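Local coordinates for general odorant-binding protein 28a (Drosophila melanogaster, PDB 6QQ4) that probably binds odorants and pheromones as a secreted carrier of the insect PBP/GOBP family, with a part in detecting the floral odour beta-ionone, at residues A[80-94]-A[106-120]. Numbering follows the deposited sequence.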
loop_
_atom_site.group_PDB
_atom_site.type_symbol
_atom_site.label_atom_id
_atom_site.label_comp_id
_atom_site.label_asym_id
_atom_site.label_seq_id
_atom_site.Cartn_x
_atom_site.Cartn_y
_atom_site.Cartn_z
ATOM N N LYS A 80 -5.294 -9.160 13.261
ATOM C CA LYS A 80 -4.595 -8.629 12.095
ATOM C C LYS A 80 -4.806 -7.140 11.961
ATOM O O LYS A 80 -3.849 -6.366 11.826
ATOM C CB LYS A 80 -5.075 -9.294 10.806
ATOM C CG LYS A 80 -4.533 -10.674 10.524
ATOM C CD LYS A 80 -5.185 -11.215 9.258
ATOM C CE LYS A 80 -4.708 -12.619 8.931
ATOM N NZ LYS A 80 -5.568 -13.258 7.894
ATOM N N LEU A 81 -6.077 -6.759 11.975
ATOM C CA LEU A 81 -6.484 -5.386 11.745
ATOM C C LEU A 81 -5.802 -4.469 12.724
ATOM O O LEU A 81 -5.349 -3.394 12.355
ATOM C CB LEU A 81 -7.999 -5.251 11.866
ATOM C CG LEU A 81 -8.736 -4.151 11.118
ATOM C CD1 LEU A 81 -8.048 -3.834 9.817
ATOM C CD2 LEU A 81 -10.157 -4.628 10.861
ATOM N N LYS A 82 -5.718 -4.909 13.976
ATOM C CA LYS A 82 -5.088 -4.105 15.007
ATOM C C LYS A 82 -3.636 -3.832 14.640
ATOM O O LYS A 82 -3.161 -2.717 14.790
ATOM C CB LYS A 82 -5.169 -4.795 16.373
ATOM C CG LYS A 82 -4.450 -4.043 17.496
ATOM C CD LYS A 82 -4.412 -4.852 18.796
ATOM C CE LYS A 82 -3.723 -6.210 18.608
ATOM N NZ LYS A 82 -2.328 -6.122 18.047
ATOM N N ILE A 83 -2.939 -4.855 14.155
ATOM C CA ILE A 83 -1.526 -4.721 13.808
ATOM C C ILE A 83 -1.294 -3.711 12.680
ATOM O O ILE A 83 -0.390 -2.877 12.756
ATOM C CB ILE A 83 -0.939 -6.070 13.400
ATOM C CG1 ILE A 83 -0.992 -7.047 14.576
ATOM C CG2 ILE A 83 0.489 -5.898 12.885
ATOM C CD1 ILE A 83 -0.425 -8.407 14.257
ATOM N N ALA A 84 -2.111 -3.795 11.639
ATOM C CA ALA A 84 -2.042 -2.855 10.523
ATOM C C ALA A 84 -2.189 -1.424 11.018
ATOM O O ALA A 84 -1.445 -0.528 10.605
ATOM C CB ALA A 84 -3.109 -3.167 9.502
ATOM N N LEU A 85 -3.153 -1.216 11.908
ATOM C CA LEU A 85 -3.340 0.088 12.518
ATOM C C LEU A 85 -2.043 0.571 13.134
ATOM O O LEU A 85 -1.660 1.724 12.962
ATOM C CB LEU A 85 -4.444 0.037 13.569
ATOM C CG LEU A 85 -5.862 0.144 13.009
ATOM C CD1 LEU A 85 -6.886 -0.302 14.041
ATOM C CD2 LEU A 85 -6.123 1.578 12.557
ATOM N N GLU A 86 -1.349 -0.324 13.830
ATOM C CA GLU A 86 -0.094 0.041 14.466
ATOM C C GLU A 86 0.990 0.289 13.424
ATOM O O GLU A 86 1.845 1.147 13.611
ATOM C CB GLU A 86 0.338 -1.042 15.448
ATOM C CG GLU A 86 -0.637 -1.192 16.605
ATOM C CD GLU A 86 -0.385 -2.429 17.444
ATOM O OE1 GLU A 86 0.791 -2.814 17.620
ATOM O OE2 GLU A 86 -1.376 -3.019 17.925
ATOM N N ILE A 87 0.940 -0.463 12.328
ATOM C CA ILE A 87 1.885 -0.291 11.228
ATOM C C ILE A 87 1.708 1.081 10.584
ATOM O O ILE A 87 2.691 1.761 10.278
ATOM C CB ILE A 87 1.723 -1.421 10.194
ATOM C CG1 ILE A 87 2.222 -2.741 10.806
ATOM C CG2 ILE A 87 2.443 -1.072 8.871
ATOM C CD1 ILE A 87 1.987 -3.959 9.947
ATOM N N GLY A 88 0.456 1.501 10.416
ATOM C CA GLY A 88 0.158 2.842 9.944
ATOM C C GLY A 88 0.793 3.931 10.796
ATOM O O GLY A 88 1.414 4.863 10.279
ATOM N N ASP A 89 0.645 3.822 12.110
ATOM C CA ASP A 89 1.213 4.827 13.007
ATOM C C ASP A 89 2.742 4.821 12.973
ATOM O O ASP A 89 3.387 5.876 13.033
ATOM C CB ASP A 89 0.714 4.614 14.441
ATOM C CG ASP A 89 -0.686 5.146 14.651
ATOM O OD1 ASP A 89 -1.157 5.919 13.791
ATOM O OD2 ASP A 89 -1.312 4.802 15.675
ATOM N N THR A 90 3.320 3.631 12.871
ATOM C CA THR A 90 4.759 3.509 12.718
ATOM C C THR A 90 5.242 4.161 11.416
ATOM O O THR A 90 6.139 5.002 11.430
ATOM C CB THR A 90 5.202 2.038 12.738
ATOM O OG1 THR A 90 5.097 1.528 14.071
ATOM C CG2 THR A 90 6.636 1.914 12.273
ATOM N N CYS A 91 4.631 3.788 10.302
ATOM C CA CYS A 91 5.174 4.142 8.997
ATOM C C CYS A 91 4.857 5.580 8.589
ATOM O O CYS A 91 5.585 6.167 7.795
ATOM C CB CYS A 91 4.673 3.152 7.940
ATOM S SG CYS A 91 5.310 1.467 8.208
ATOM N N ALA A 92 3.803 6.161 9.163
ATOM C CA ALA A 92 3.478 7.566 8.910
ATOM C C ALA A 92 4.576 8.494 9.391
ATOM O O ALA A 92 4.582 9.677 9.054
ATOM C CB ALA A 92 2.155 7.948 9.573
ATOM N N ALA A 93 5.517 7.958 10.158
ATOM C CA ALA A 93 6.583 8.768 10.728
ATOM C C ALA A 93 7.884 8.774 9.907
ATOM O O ALA A 93 8.813 9.523 10.223
ATOM C CB ALA A 93 6.869 8.303 12.148
ATOM N N ILE A 94 7.983 7.945 8.872
ATOM C CA ILE A 94 9.246 7.887 8.133
ATOM C C ILE A 94 9.428 9.126 7.248
ATOM O O ILE A 94 8.461 9.802 6.908
ATOM C CB ILE A 94 9.347 6.623 7.258
ATOM C CG1 ILE A 94 8.300 6.664 6.143
ATOM C CG2 ILE A 94 9.246 5.352 8.103
ATOM C CD1 ILE A 94 8.470 5.554 5.155
ATOM N N ALA A 106 8.371 4.093 -0.510
ATOM C CA ALA A 106 9.054 4.168 0.771
ATOM C C ALA A 106 8.072 3.792 1.890
ATOM O O ALA A 106 8.437 3.105 2.825
ATOM C CB ALA A 106 9.637 5.538 0.996
ATOM N N TYR A 107 6.816 4.216 1.776
ATOM C CA TYR A 107 5.788 3.727 2.696
ATOM C C TYR A 107 5.573 2.217 2.575
ATOM O O TYR A 107 5.422 1.534 3.581
ATOM C CB TYR A 107 4.456 4.464 2.462
ATOM C CG TYR A 107 4.469 5.882 2.959
ATOM C CD1 TYR A 107 4.932 6.188 4.235
ATOM C CD2 TYR A 107 4.044 6.927 2.145
ATOM C CE1 TYR A 107 4.964 7.487 4.685
ATOM C CE2 TYR A 107 4.076 8.230 2.583
ATOM C CZ TYR A 107 4.534 8.507 3.852
ATOM O OH TYR A 107 4.553 9.812 4.296
ATOM N N GLY A 108 5.557 1.702 1.345
ATOM C CA GLY A 108 5.356 0.277 1.098
ATOM C C GLY A 108 6.465 -0.585 1.679
ATOM O O GLY A 108 6.225 -1.659 2.219
ATOM N N THR A 109 7.695 -0.098 1.563
ATOM C CA THR A 109 8.832 -0.709 2.225
ATOM C C THR A 109 8.581 -0.813 3.725
ATOM O O THR A 109 8.812 -1.856 4.345
ATOM C CB THR A 109 10.107 0.103 1.975
ATOM O OG1 THR A 109 10.369 0.135 0.564
ATOM C CG2 THR A 109 11.277 -0.536 2.692
ATOM N N CYS A 110 8.079 0.264 4.307
ATOM C CA CYS A 110 7.818 0.273 5.742
ATOM C C CYS A 110 6.706 -0.730 6.103
ATOM O O CYS A 110 6.820 -1.518 7.064
ATOM C CB CYS A 110 7.425 1.677 6.202
ATOM S SG CYS A 110 7.303 1.840 7.993
ATOM N N PHE A 111 5.642 -0.698 5.311
ATOM C CA PHE A 111 4.538 -1.632 5.478
ATOM C C PHE A 111 5.010 -3.084 5.476
ATOM O O PHE A 111 4.676 -3.845 6.380
ATOM C CB PHE A 111 3.489 -1.429 4.384
ATOM C CG PHE A 111 2.702 -0.144 4.521
ATOM C CD1 PHE A 111 2.872 0.675 5.618
ATOM C CD2 PHE A 111 1.786 0.230 3.550
ATOM C CE1 PHE A 111 2.140 1.859 5.744
ATOM C CE2 PHE A 111 1.056 1.400 3.666
ATOM C CZ PHE A 111 1.227 2.215 4.757
ATOM N N ARG A 112 5.765 -3.459 4.449
ATOM C CA ARG A 112 6.229 -4.825 4.308
ATOM C C ARG A 112 7.176 -5.189 5.421
ATOM O O ARG A 112 7.136 -6.306 5.920
ATOM C CB ARG A 112 6.928 -5.035 2.974
ATOM C CG ARG A 112 6.028 -4.935 1.779
ATOM C CD ARG A 112 6.706 -5.521 0.553
ATOM N NE ARG A 112 8.044 -4.987 0.397
ATOM C CZ ARG A 112 8.320 -3.833 -0.198
ATOM N NH1 ARG A 112 7.342 -3.095 -0.727
ATOM N NH2 ARG A 112 9.577 -3.431 -0.278
ATOM N N GLY A 113 8.042 -4.242 5.779
ATOM C CA GLY A 113 9.029 -4.450 6.820
ATOM C C GLY A 113 8.356 -4.752 8.140
ATOM O O GLY A 113 8.672 -5.742 8.796
ATOM N N GLU A 114 7.418 -3.893 8.517
ATOM C CA GLU A 114 6.714 -4.036 9.777
ATOM C C GLU A 114 5.855 -5.295 9.748
ATOM O O GLU A 114 5.754 -6.014 10.739
ATOM C CB GLU A 114 5.862 -2.796 10.046
ATOM C CG GLU A 114 6.691 -1.554 10.290
ATOM C CD GLU A 114 7.602 -1.736 11.483
ATOM O OE1 GLU A 114 7.075 -2.104 12.558
ATOM O OE2 GLU A 114 8.831 -1.535 11.346
ATOM N N ALA A 115 5.240 -5.556 8.601
ATOM C CA ALA A 115 4.383 -6.729 8.451
ATOM C C ALA A 115 5.181 -8.028 8.644
ATOM O O ALA A 115 4.656 -9.002 9.168
ATOM C CB ALA A 115 3.690 -6.714 7.098
ATOM N N LYS A 116 6.447 -8.031 8.241
ATOM C CA LYS A 116 7.310 -9.200 8.446
ATOM C C LYS A 116 7.703 -9.346 9.896
ATOM O O LYS A 116 7.750 -10.450 10.430
ATOM C CB LYS A 116 8.567 -9.108 7.591
ATOM C CG LYS A 116 8.319 -9.268 6.110
ATOM C CD LYS A 116 9.536 -8.754 5.345
ATOM C CE LYS A 116 9.384 -8.937 3.848
ATOM N NZ LYS A 116 9.440 -10.366 3.486
ATOM N N LYS A 117 7.997 -8.217 10.525
ATOM C CA LYS A 117 8.344 -8.183 11.939
ATOM C C LYS A 117 7.185 -8.687 12.810
ATOM O O LYS A 117 7.388 -9.501 13.709
ATOM C CB LYS A 117 8.755 -6.763 12.318
ATOM C CG LYS A 117 8.973 -6.497 13.794
ATOM C CD LYS A 117 9.926 -5.324 13.991
ATOM C CE LYS A 117 9.664 -4.195 12.995
ATOM N NZ LYS A 117 10.557 -3.005 13.218
ATOM N N HIS A 118 5.969 -8.241 12.504
ATOM C CA HIS A 118 4.780 -8.584 13.293
ATOM C C HIS A 118 4.049 -9.858 12.868
ATOM O O HIS A 118 2.942 -10.134 13.351
ATOM C CB HIS A 118 3.791 -7.418 13.265
ATOM C CG HIS A 118 4.266 -6.214 14.007
ATOM N ND1 HIS A 118 4.616 -6.257 15.342
ATOM C CD2 HIS A 118 4.455 -4.934 13.608
ATOM C CE1 HIS A 118 5.005 -5.057 15.730
ATOM N NE2 HIS A 118 4.920 -4.236 14.696
ATOM N N GLY A 119 4.654 -10.627 11.968
ATOM C CA GLY A 119 4.090 -11.898 11.547
ATOM C C GLY A 119 2.961 -11.858 10.525
ATOM O O GLY A 119 2.358 -12.890 10.225
ATOM N N LEU A 120 2.656 -10.682 9.990
ATOM C CA LEU A 120 1.702 -10.598 8.886
ATOM C C LEU A 120 2.342 -11.009 7.562
ATOM O O LEU A 120 1.671 -11.525 6.666
ATOM C CB LEU A 120 1.150 -9.184 8.768
ATOM C CG LEU A 120 0.066 -8.772 9.752
ATOM C CD1 LEU A 120 -0.392 -7.362 9.432
ATOM C CD2 LEU A 120 -1.097 -9.743 9.688
HETATM O O HOH W 1 4.440 -1.150 13.482
HETATM O O HOH W 2 6.033 10.570 6.516
#
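Lys80 meets Leu120 through its aliphatic stem, CG lying 3.7 Å from Leu120 CD2, while the extended remainder of the chain carries the ammonium away from helix 106-117. One turn on, Ile83 uses CG2 against two residues that follow that helix, packing on His118 CB and on Leu120 CD1. Ile87 spreads its branches: CG1 lies 3.7 Å from Glu114 CB, CG2 reaches Phe111 CD1, and CD1 runs on to the backbone of Ala115. Ile87 CG1 stands beside the backbone N (chi1 -70°), which leaves CG2 anti to that N, on the side of the Phe111 ring.

Thr90 sets its CG2 methyl over the face of the Glu114 carboxylate, 3.9 Å from Glu114 CD. Glu114, bent at chi2, holds that carboxylate in a salt bridge to Lys117, NZ to OE2 2.9 Å. Water 1 joins Thr90 OG1 to Glu114 OE1, with a weak third link to His118 NE2. Next comes the covalent tie, Cys91 SG to Cys110 SG at 2.0 Å with chi3 -86°, one of the three disulfides characteristic of classical insect odorant-binding proteins. Cys91 SG also sits at the edge of the Phe111 ring, 4.9 Å from its centroid.

In the type I turn from Cys91 to Ile94, Ile94 CD1 packs 3.7 Å from Tyr107 CD1, while Cys91 O lies at the tyrosine's edge, in plane. Water 2 donates to Ala92 O and Ile94 O and accepts from Tyr107 OH, which is also hydrogen-bonded to Leu61 N. With 134° between their N-to-C directions, the helical segments run obliquely antiparallel; the disulfide fixes their spacing at Cys91, apolar side chains pack along the interface, and water carries the polar bridging.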